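Local coordinates for inositol-1,4,5-trisphosphate 5-phosphatase 1 (Schizosaccharomyces pombe, PDB 1I9Z), which removes the 5-phosphate from soluble and lipid inositol phosphates, through the catalytic phosphatase domain modelled here, and so controls cellular phosphatidylinositol 4,5-bisphosphate, at residues H22-I27 with T312-I317; A169-Y174 with N209-L214. One frame throughout, in Å; residues are numbered along the deposited sequence.

How the contacts relate
Contact 1 joins two neighbouring strands in the body of the phosphatase domain, while contact 2 brings together two loops at the substrate pocket. Their centres are about 34 Å apart, flanking the middle of the molecule, and their nearest atoms stay about 16 Å from each other. The chain between the two strands of contact 1 includes both loops of contact 2, since residues 22-27 and 312-317 come from near the two ends. Only contact 2 handles the ligand: Ala-169, Gly-170, Tyr-171 and Arg-211 belong to the pocket for inositol 1,4-bisphosphate, and the side chain of Ala-169 lies about 8 Å from the bound calcium ion.

Contact 1 (H22-I27 with T312-I317)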
ATOM      1  N   HIS A  22     -16.543  10.214 -12.852  1.00 42.61           N
ATOM      2  CA  HIS A  22     -16.012   9.423 -11.754  1.00 42.04           C
ATOM      3  C   HIS A  22     -16.096   7.961 -12.139  1.00 41.32           C
ATOM      4  O   HIS A  22     -17.047   7.555 -12.801  1.00 41.76           O
ATOM      5  CB  HIS A  22     -16.787   9.677 -10.462  1.00 43.35           C
ATOM      6  CG  HIS A  22     -16.516  11.019  -9.858  1.00 45.56           C
ATOM      7  ND1 HIS A  22     -17.000  12.195 -10.396  1.00 47.16           N
ATOM      8  CD2 HIS A  22     -15.823  11.374  -8.749  1.00 46.32           C
ATOM      9  CE1 HIS A  22     -16.623  13.213  -9.643  1.00 46.74           C
ATOM     10  NE2 HIS A  22     -15.906  12.741  -8.636  1.00 47.77           N
ATOM     11  N   LYS A  23     -15.072   7.196 -11.753  1.00 38.90           N
ATOM     12  CA  LYS A  23     -14.958   5.762 -12.033  1.00 37.14           C
ATOM     13  C   LYS A  23     -14.336   5.087 -10.754  1.00 34.80           C
ATOM     14  O   LYS A  23     -13.617   5.736 -10.016  1.00 32.23           O
ATOM     15  CB  LYS A  23     -14.034   5.569 -13.261  1.00 38.99           C
ATOM     16  CG  LYS A  23     -13.642   4.127 -13.584  1.00 44.37           C
ATOM     17  CD  LYS A  23     -12.896   3.950 -14.934  1.00 47.40           C
ATOM     18  CE  LYS A  23     -11.874   2.771 -14.908  1.00 48.93           C
ATOM     19  NZ  LYS A  23     -12.427   1.391 -14.649  1.00 50.44           N
ATOM     20  N   ASN A  24     -14.664   3.828 -10.484  1.00 33.79           N
ATOM     21  CA  ASN A  24     -14.082   3.106  -9.353  1.00 33.74           C
ATOM     22  C   ASN A  24     -13.030   2.160  -9.967  1.00 31.75           C
ATOM     23  O   ASN A  24     -13.304   1.479 -10.938  1.00 32.12           O
ATOM     24  CB  ASN A  24     -15.126   2.263  -8.608  1.00 36.29           C
ATOM     25  CG  ASN A  24     -15.511   2.861  -7.238  1.00 40.65           C
ATOM     26  OD1 ASN A  24     -15.184   4.029  -6.896  1.00 41.28           O
ATOM     27  ND2 ASN A  24     -16.225   2.058  -6.444  1.00 43.62           N
ATOM     28  N   VAL A  25     -11.834   2.154  -9.411  1.00 28.46           N
ATOM     29  CA  VAL A  25     -10.775   1.264  -9.883  1.00 27.40           C
ATOM     30  C   VAL A  25     -10.524   0.258  -8.737  1.00 26.08           C
ATOM     31  O   VAL A  25     -10.422   0.684  -7.590  1.00 26.85           O
ATOM     32  CB  VAL A  25      -9.487   2.089 -10.160  1.00 27.81           C
ATOM     33  CG1 VAL A  25      -8.284   1.147 -10.419  1.00 28.62           C
ATOM     34  CG2 VAL A  25      -9.736   3.017 -11.409  1.00 28.98           C
ATOM     35  N   LYS A  26     -10.439  -1.039  -9.048  1.00 24.93           N
ATOM     36  CA  LYS A  26     -10.181  -2.089  -8.037  1.00 24.92           C
ATOM     37  C   LYS A  26      -8.664  -2.292  -7.889  1.00 23.35           C
ATOM     38  O   LYS A  26      -7.963  -2.486  -8.886  1.00 21.57           O
ATOM     39  CB  LYS A  26     -10.783  -3.432  -8.478  1.00 26.83           C
ATOM     40  CG  LYS A  26     -12.326  -3.460  -8.565  1.00 33.43           C
ATOM     41  CD  LYS A  26     -12.750  -4.707  -9.356  1.00 38.50           C
ATOM     42  CE  LYS A  26     -14.260  -5.086  -9.184  1.00 43.24           C
ATOM     43  NZ  LYS A  26     -14.471  -6.224  -8.164  1.00 45.25           N
ATOM     44  N   ILE A  27      -8.179  -2.272  -6.652  1.00 20.69           N
ATOM     45  CA  ILE A  27      -6.746  -2.374  -6.403  1.00 21.06           C
ATOM     46  C   ILE A  27      -6.447  -3.502  -5.431  1.00 18.43           C
ATOM     47  O   ILE A  27      -7.079  -3.613  -4.378  1.00 19.17           O
ATOM     48  CB  ILE A  27      -6.201  -1.066  -5.813  1.00 23.03           C
ATOM     49  CG1 ILE A  27      -6.452   0.089  -6.792  1.00 23.32           C
ATOM     50  CG2 ILE A  27      -4.682  -1.258  -5.517  1.00 21.93           C
ATOM     51  CD1 ILE A  27      -6.090   1.509  -6.224  1.00 26.80           C
ATOM     52  N   THR A 312      -7.708  -5.589  -0.296  1.00 18.47           N
ATOM     53  CA  THR A 312      -8.323  -5.110  -1.530  1.00 18.71           C
ATOM     54  C   THR A 312      -9.021  -3.767  -1.277  1.00 20.05           C
ATOM     55  O   THR A 312      -9.497  -3.478  -0.149  1.00 20.06           O
ATOM     56  CB  THR A 312      -9.346  -6.122  -2.081  1.00 19.23           C
ATOM     57  OG1 THR A 312     -10.292  -6.449  -1.052  1.00 20.65           O
ATOM     58  CG2 THR A 312      -8.655  -7.364  -2.536  1.00 21.90           C
ATOM     59  N   TYR A 313      -9.070  -2.949  -2.314  1.00 19.45           N
ATOM     60  CA  TYR A 313      -9.702  -1.623  -2.230  1.00 21.01           C
ATOM     61  C   TYR A 313     -10.426  -1.248  -3.513  1.00 22.72           C
ATOM     62  O   TYR A 313     -10.155  -1.803  -4.599  1.00 22.65           O
ATOM     63  CB  TYR A 313      -8.663  -0.523  -2.051  1.00 19.08           C
ATOM     64  CG  TYR A 313      -7.758  -0.696  -0.860  1.00 21.06           C
ATOM     65  CD1 TYR A 313      -6.522  -1.346  -0.965  1.00 19.31           C
ATOM     66  CD2 TYR A 313      -8.167  -0.243   0.386  1.00 18.27           C
ATOM     67  CE1 TYR A 313      -5.698  -1.553   0.172  1.00 21.11           C
ATOM     68  CE2 TYR A 313      -7.364  -0.435   1.546  1.00 20.52           C
ATOM     69  CZ  TYR A 313      -6.125  -1.101   1.423  1.00 21.33           C
ATOM     70  OH  TYR A 313      -5.336  -1.286   2.507  1.00 20.53           O
ATOM     71  N   GLU A 314     -11.364  -0.315  -3.362  1.00 24.11           N
ATOM     72  CA  GLU A 314     -12.011   0.291  -4.510  1.00 26.97           C
ATOM     73  C   GLU A 314     -11.531   1.703  -4.381  1.00 27.80           C
ATOM     74  O   GLU A 314     -11.561   2.251  -3.283  1.00 29.05           O
ATOM     75  CB  GLU A 314     -13.528   0.266  -4.424  1.00 29.76           C
ATOM     76  CG  GLU A 314     -14.104  -1.035  -4.895  1.00 34.65           C
ATOM     77  CD  GLU A 314     -15.623  -0.968  -4.969  1.00 38.97           C
ATOM     78  OE1 GLU A 314     -16.282  -0.785  -3.914  1.00 41.02           O
ATOM     79  OE2 GLU A 314     -16.138  -1.085  -6.093  1.00 42.57           O
ATOM     80  N   ALA A 315     -11.098   2.311  -5.487  1.00 26.17           N
ATOM     81  CA  ALA A 315     -10.582   3.663  -5.427  1.00 25.36           C
ATOM     82  C   ALA A 315     -11.354   4.490  -6.441  1.00 26.21           C
ATOM     83  O   ALA A 315     -11.364   4.160  -7.634  1.00 24.16           O
ATOM     84  CB  ALA A 315      -9.081   3.673  -5.778  1.00 26.57           C
ATOM     85  N   ASN A 316     -12.045   5.514  -5.940  1.00 25.85           N
ATOM     86  CA  ASN A 316     -12.807   6.390  -6.789  1.00 27.17           C
ATOM     87  C   ASN A 316     -11.841   7.334  -7.459  1.00 26.25           C
ATOM     88  O   ASN A 316     -11.066   8.023  -6.795  1.00 26.58           O
ATOM     89  CB  ASN A 316     -13.834   7.187  -5.978  1.00 30.22           C
ATOM     90  CG  ASN A 316     -14.738   8.017  -6.899  1.00 34.78           C
ATOM     91  OD1 ASN A 316     -14.555   9.225  -7.058  1.00 36.95           O
ATOM     92  ND2 ASN A 316     -15.683   7.344  -7.556  1.00 36.84           N
ATOM     93  N   ILE A 317     -11.924   7.357  -8.780  1.00 26.22           N
ATOM     94  CA  ILE A 317     -11.077   8.139  -9.678  1.00 29.42           C
ATOM     95  C   ILE A 317     -11.890   9.249 -10.336  1.00 28.88           C
ATOM     96  O   ILE A 317     -13.058   9.056 -10.620  1.00 29.86           O
ATOM     97  CB  ILE A 317     -10.488   7.156 -10.804  1.00 30.63           C
ATOM     98  CG1 ILE A 317      -9.068   6.785 -10.411  1.00 33.58           C
ATOM     99  CG2 ILE A 317     -10.523   7.748 -12.267  1.00 32.23           C
ATOM    100  CD1 ILE A 317      -8.923   6.492  -9.006  1.00 32.85           C
TER
HETATM  101  O   HOH W   1     -16.716   1.802  -3.464  1.00 49.20           O
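Asn-24 ND2 has two polar partners: it gives a weak hydrogen bond to Glu-314 OE2 at 3.2 Å and donates to a water that in turn donates to Glu-314 OE1. The amide nitrogen thus reaches both carboxylate oxygens, one directly and one through the water, with the amide and carboxylate planes 69° apart. The other end of the amide, Asn-24 OD1, takes a weak bond from Asn-316 ND2 at 3.4 Å. With its CG anti to the backbone N (chi1 -174°), the Asn-316 amide leads over toward residues 22-24, and its OD1 sits 3.0 Å from His-22 CD2, at the edge of the imidazole and near its plane.

Beneath these side chains runs a regular antiparallel pairing. Lys-23, Val-25 and Ile-27 form hydrogen-bonded pairs with Ile-317, Ala-315 and Tyr-313; Asn-24 and Lys-26 form the non-hydrogen-bonded pairs with Asn-316 and Glu-314. The shortest bond, from Ile-317 N to Lys-23 O, is 2.6 Å long and almost straight.

The opposite face is apolar over much of its length. Val-25 CG2 meets Ile-317 CG1 at 4.0 Å, and the tip of Ile-27, CD1, reaches Ala-315 CB at 3.7 Å. Tyr-155 and Leu-160, from strands of the second sheet, pack on this face, and Tyr-287 meets the Tyr-313 ring edge-to-face. The polar face, with Asn-24, Glu-314 and Asn-316, is more open to solvent, which fits its water-bridged amide and carboxylate. Strands 20-33 and 309-320, far apart in sequence, thus lie side by side inside one sheet of the two-sheet sandwich characteristic of the DNase I-like endonuclease/exonuclease/phosphatase fold.

Contact 2 (A169-Y174 with N209-L214); sequences AGYTNY and NYRISL. With 2IP (D-myo-inositol-1,4-bisphosphate), chain C.
Arg-211 lies with its guanidinium beneath the carbonyl of Gly-170, whose oxygen stands 3.6 Å above the plane, over its centre, and is also hydrogen-bonded by Arg-177. This belongs to the tight part of the contact. Arg-211 turns back on its own loop, its chain bent at chi2 (-57°), and holds Asn-209 side-on: NE bonds to Asn-209 O at 2.8 Å and NH2 to Asn-209 OD1 at 2.9 Å. The Asn-209 amide is fixed from its other end by ND2, which bonds to Leu-167 O and packs 3.6 Å from Ala-169 CB.

Held in this way, the guanidinium turns an edge to the ligand. NH1 bonds to O5 of the inositol bisphosphate at 3.0 Å and also to O6, with a weak bond from NH2 to O5. Here two loops, one after strand 158-166 and the other after strand 201-205, meet at the substrate pocket of the inositol polyphosphate 5-phosphatase domain. The ligand is the product expected from inositol 1,4,5-trisphosphate, so O5 is where the 5-phosphate of that substrate would be attached. Tyr-171 N reaches the 1-phosphate, bonding to O12 at 3.2 Å. A leucine in place of Arg-211 would probably cost O5 and O6 a charged donor and leave Asn-209 O and OD1 without the two-nitrogen grip.

The close fit continues along Tyr-171. A chi1 of -179° swings its ring away from its own backbone N and out along the second loop past Ile-212 O, and OH gives a 2.6 Å hydrogen bond to Leu-214 O, approaching from above the carbonyl plane. The loose side is at Ser-213, which is exposed to solvent and whose side chain stands off from residues 169-174.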
ATOM      1  N   ALA A 169      14.138  -4.912  12.941  1.00 17.33           N
ATOM      2  CA  ALA A 169      13.704  -6.172  13.577  1.00 20.45           C
ATOM      3  C   ALA A 169      14.030  -6.086  15.044  1.00 22.41           C
ATOM      4  O   ALA A 169      14.879  -5.269  15.448  1.00 22.96           O
ATOM      5  CB  ALA A 169      14.461  -7.370  12.966  1.00 21.17           C
ATOM      6  N   GLY A 170      13.370  -6.912  15.839  1.00 22.59           N
ATOM      7  CA  GLY A 170      13.676  -6.916  17.261  1.00 23.87           C
ATOM      8  C   GLY A 170      12.380  -7.017  18.040  1.00 23.61           C
ATOM      9  O   GLY A 170      11.328  -6.529  17.605  1.00 24.33           O
ATOM     10  N   TYR A 171      12.444  -7.704  19.169  1.00 22.64           N
ATOM     11  CA  TYR A 171      11.264  -7.867  19.998  1.00 24.46           C
ATOM     12  C   TYR A 171      10.782  -6.588  20.695  1.00 23.42           C
ATOM     13  O   TYR A 171       9.640  -6.156  20.540  1.00 23.50           O
ATOM     14  CB  TYR A 171      11.557  -8.928  21.048  1.00 25.26           C
ATOM     15  CG  TYR A 171      10.378  -9.192  21.947  1.00 25.63           C
ATOM     16  CD1 TYR A 171       9.190  -9.662  21.435  1.00 25.22           C
ATOM     17  CD2 TYR A 171      10.477  -8.992  23.334  1.00 27.49           C
ATOM     18  CE1 TYR A 171       8.093  -9.948  22.263  1.00 24.13           C
ATOM     19  CE2 TYR A 171       9.393  -9.266  24.182  1.00 26.71           C
ATOM     20  CZ  TYR A 171       8.200  -9.762  23.618  1.00 27.53           C
ATOM     21  OH  TYR A 171       7.176 -10.164  24.460  1.00 31.26           O
ATOM     22  N   THR A 172      11.662  -5.948  21.435  1.00 24.47           N
ATOM     23  CA  THR A 172      11.248  -4.758  22.185  1.00 26.01           C
ATOM     24  C   THR A 172      11.506  -3.387  21.536  1.00 26.11           C
ATOM     25  O   THR A 172      11.018  -2.376  22.027  1.00 24.13           O
ATOM     26  CB  THR A 172      11.974  -4.693  23.542  1.00 28.41           C
ATOM     27  OG1 THR A 172      13.350  -4.423  23.278  1.00 30.05           O
ATOM     28  CG2 THR A 172      11.862  -6.020  24.310  1.00 29.25           C
ATOM     29  N   ASN A 173      12.250  -3.345  20.435  1.00 25.13           N
ATOM     30  CA  ASN A 173      12.617  -2.039  19.897  1.00 24.60           C
ATOM     31  C   ASN A 173      11.640  -1.351  19.004  1.00 22.79           C
ATOM     32  O   ASN A 173      11.964  -0.990  17.837  1.00 21.70           O
ATOM     33  CB  ASN A 173      13.961  -2.133  19.198  1.00 26.77           C
ATOM     34  CG  ASN A 173      13.929  -3.061  18.112  1.00 28.23           C
ATOM     35  OD1 ASN A 173      13.365  -4.168  18.247  1.00 30.16           O
ATOM     36  ND2 ASN A 173      14.553  -2.684  16.983  1.00 29.13           N
ATOM     37  N   TYR A 174      10.439  -1.141  19.533  1.00 20.83           N
ATOM     38  CA  TYR A 174       9.448  -0.452  18.754  1.00 19.36           C
ATOM     39  C   TYR A 174       9.825   1.026  18.661  1.00 18.35           C
ATOM     40  O   TYR A 174       9.414   1.688  17.700  1.00 17.32           O
ATOM     41  CB  TYR A 174       8.011  -0.663  19.292  1.00 22.25           C
ATOM     42  CG  TYR A 174       7.767  -0.116  20.677  1.00 25.63           C
ATOM     43  CD1 TYR A 174       7.592   1.260  20.871  1.00 27.94           C
ATOM     44  CD2 TYR A 174       7.757  -0.954  21.801  1.00 28.69           C
ATOM     45  CE1 TYR A 174       7.422   1.795  22.179  1.00 31.43           C
ATOM     46  CE2 TYR A 174       7.589  -0.421  23.107  1.00 30.88           C
ATOM     47  CZ  TYR A 174       7.435   0.945  23.282  1.00 32.08           C
ATOM     48  OH  TYR A 174       7.383   1.512  24.569  1.00 35.78           O
ATOM     49  N   ASN A 209       7.461  -5.158  11.243  1.00 14.99           N
ATOM     50  CA  ASN A 209       8.176  -5.776  12.342  1.00 14.54           C
ATOM     51  C   ASN A 209       7.687  -5.526  13.746  1.00 14.92           C
ATOM     52  O   ASN A 209       8.339  -5.949  14.688  1.00 16.46           O
ATOM     53  CB  ASN A 209       9.706  -5.490  12.280  1.00 15.95           C
ATOM     54  CG  ASN A 209      10.554  -6.752  11.868  1.00 15.28           C
ATOM     55  OD1 ASN A 209      10.292  -7.858  12.320  1.00 16.99           O
ATOM     56  ND2 ASN A 209      11.551  -6.559  10.965  1.00 16.41           N
ATOM     57  N   TYR A 210       6.530  -4.876  13.877  1.00 13.63           N
ATOM     58  CA  TYR A 210       5.968  -4.649  15.203  1.00 13.33           C
ATOM     59  C   TYR A 210       5.501  -5.967  15.767  1.00 14.30           C
ATOM     60  O   TYR A 210       4.967  -6.852  15.024  1.00 12.92           O
ATOM     61  CB  TYR A 210       4.842  -3.652  15.150  1.00 12.36           C
ATOM     62  CG  TYR A 210       5.332  -2.213  14.941  1.00 14.99           C
ATOM     63  CD1 TYR A 210       5.437  -1.669  13.657  1.00 14.95           C
ATOM     64  CD2 TYR A 210       5.640  -1.395  16.038  1.00 17.50           C
ATOM     65  CE1 TYR A 210       5.823  -0.343  13.453  1.00 13.98           C
ATOM     66  CE2 TYR A 210       6.057  -0.076  15.839  1.00 16.93           C
ATOM     67  CZ  TYR A 210       6.134   0.433  14.518  1.00 15.55           C
ATOM     68  OH  TYR A 210       6.513   1.723  14.335  1.00 17.45           O
ATOM     69  N   ARG A 211       5.637  -6.093  17.091  1.00 14.29           N
ATOM     70  CA  ARG A 211       5.416  -7.397  17.773  1.00 14.74           C
ATOM     71  C   ARG A 211       4.281  -7.393  18.809  1.00 15.44           C
ATOM     72  O   ARG A 211       3.654  -6.338  19.093  1.00 16.09           O
ATOM     73  CB  ARG A 211       6.717  -7.824  18.483  1.00 16.17           C
ATOM     74  CG  ARG A 211       7.997  -7.814  17.591  1.00 18.48           C
ATOM     75  CD  ARG A 211       7.841  -8.717  16.355  1.00 17.91           C
ATOM     76  NE  ARG A 211       9.013  -8.592  15.479  1.00 20.95           N
ATOM     77  CZ  ARG A 211      10.124  -9.327  15.609  1.00 21.82           C
ATOM     78  NH1 ARG A 211      10.199 -10.247  16.576  1.00 18.44           N
ATOM     79  NH2 ARG A 211      11.184  -9.088  14.810  1.00 22.19           N
ATOM     80  N   ILE A 212       3.940  -8.607  19.290  1.00 15.91           N
ATOM     81  CA  ILE A 212       2.906  -8.700  20.359  1.00 15.74           C
ATOM     82  C   ILE A 212       3.747  -8.762  21.641  1.00 14.61           C
ATOM     83  O   ILE A 212       4.588  -9.667  21.821  1.00 15.49           O
ATOM     84  CB  ILE A 212       2.075  -9.988  20.187  1.00 14.03           C
ATOM     85  CG1 ILE A 212       1.254  -9.880  18.881  1.00 13.44           C
ATOM     86  CG2 ILE A 212       1.145 -10.200  21.402  1.00 15.10           C
ATOM     87  CD1 ILE A 212       0.633 -11.232  18.559  1.00 14.69           C
ATOM     88  N   SER A 213       3.489  -7.832  22.590  1.00 15.79           N
ATOM     89  CA  SER A 213       4.317  -7.778  23.777  1.00 16.40           C
ATOM     90  C   SER A 213       3.939  -8.765  24.897  1.00 18.70           C
ATOM     91  O   SER A 213       3.705  -8.343  26.061  1.00 17.50           O
ATOM     92  CB  SER A 213       4.323  -6.307  24.333  1.00 20.58           C
ATOM     93  OG  SER A 213       4.481  -5.401  23.235  1.00 27.58           O
ATOM     94  N   LEU A 214       3.875 -10.059  24.551  1.00 17.17           N
ATOM     95  CA  LEU A 214       3.635 -11.124  25.544  1.00 17.04           C
ATOM     96  C   LEU A 214       4.701 -12.207  25.239  1.00 16.93           C
ATOM     97  O   LEU A 214       5.434 -12.075  24.245  1.00 16.57           O
ATOM     98  CB  LEU A 214       2.197 -11.676  25.458  1.00 13.89           C
ATOM     99  CG  LEU A 214       1.050 -10.702  25.754  1.00 15.85           C
ATOM    100  CD1 LEU A 214      -0.256 -11.376  25.294  1.00 19.37           C
ATOM    101  CD2 LEU A 214       0.978 -10.384  27.289  1.00 18.18           C
TER
HETATM  102  C1  2IP C 302      15.545 -10.503  17.278  0.50 57.15           C
HETATM  103  C2  2IP C 302      16.539 -10.709  16.106  0.50 56.44           C
HETATM  104  C3  2IP C 302      16.183 -11.974  15.255  0.50 55.74           C
HETATM  105  C4  2IP C 302      14.721 -11.985  14.736  0.50 55.30           C
HETATM  106  C5  2IP C 302      13.797 -11.914  15.973  0.50 56.01           C
HETATM  107  C6  2IP C 302      14.041 -10.631  16.821  0.50 56.48           C
HETATM  108  O1  2IP C 302      15.785 -10.454  18.659  0.50 59.22           O
HETATM  109  O2  2IP C 302      16.549  -9.620  15.223  0.50 55.17           O
HETATM  110  O3  2IP C 302      17.010 -12.052  14.131  0.50 56.00           O
HETATM  111  O4  2IP C 302      14.492 -13.221  13.984  0.50 53.37           O
HETATM  112  O5  2IP C 302      12.428 -11.927  15.570  0.50 55.20           O
HETATM  113  O6  2IP C 302      13.121 -10.808  17.890  0.50 55.61           O
HETATM  114  P4  2IP C 302      14.193 -13.272  12.440  0.50 51.58           P
HETATM  115  O41 2IP C 302      12.997 -12.281  12.185  0.50 52.69           O
HETATM  116  O42 2IP C 302      13.826 -14.632  12.048  0.50 50.04           O
HETATM  117  O43 2IP C 302      15.532 -12.822  11.831  0.50 51.76           O
HETATM  118  P1  2IP C 302      15.793  -9.339  19.667  0.50 59.45           P
HETATM  119  O11 2IP C 302      17.143  -9.537  20.378  0.50 61.20           O
HETATM  120  O12 2IP C 302      15.676  -7.906  19.209  0.50 60.96           O
HETATM  121  O13 2IP C 302      14.708  -9.737  20.675  0.50 60.76           O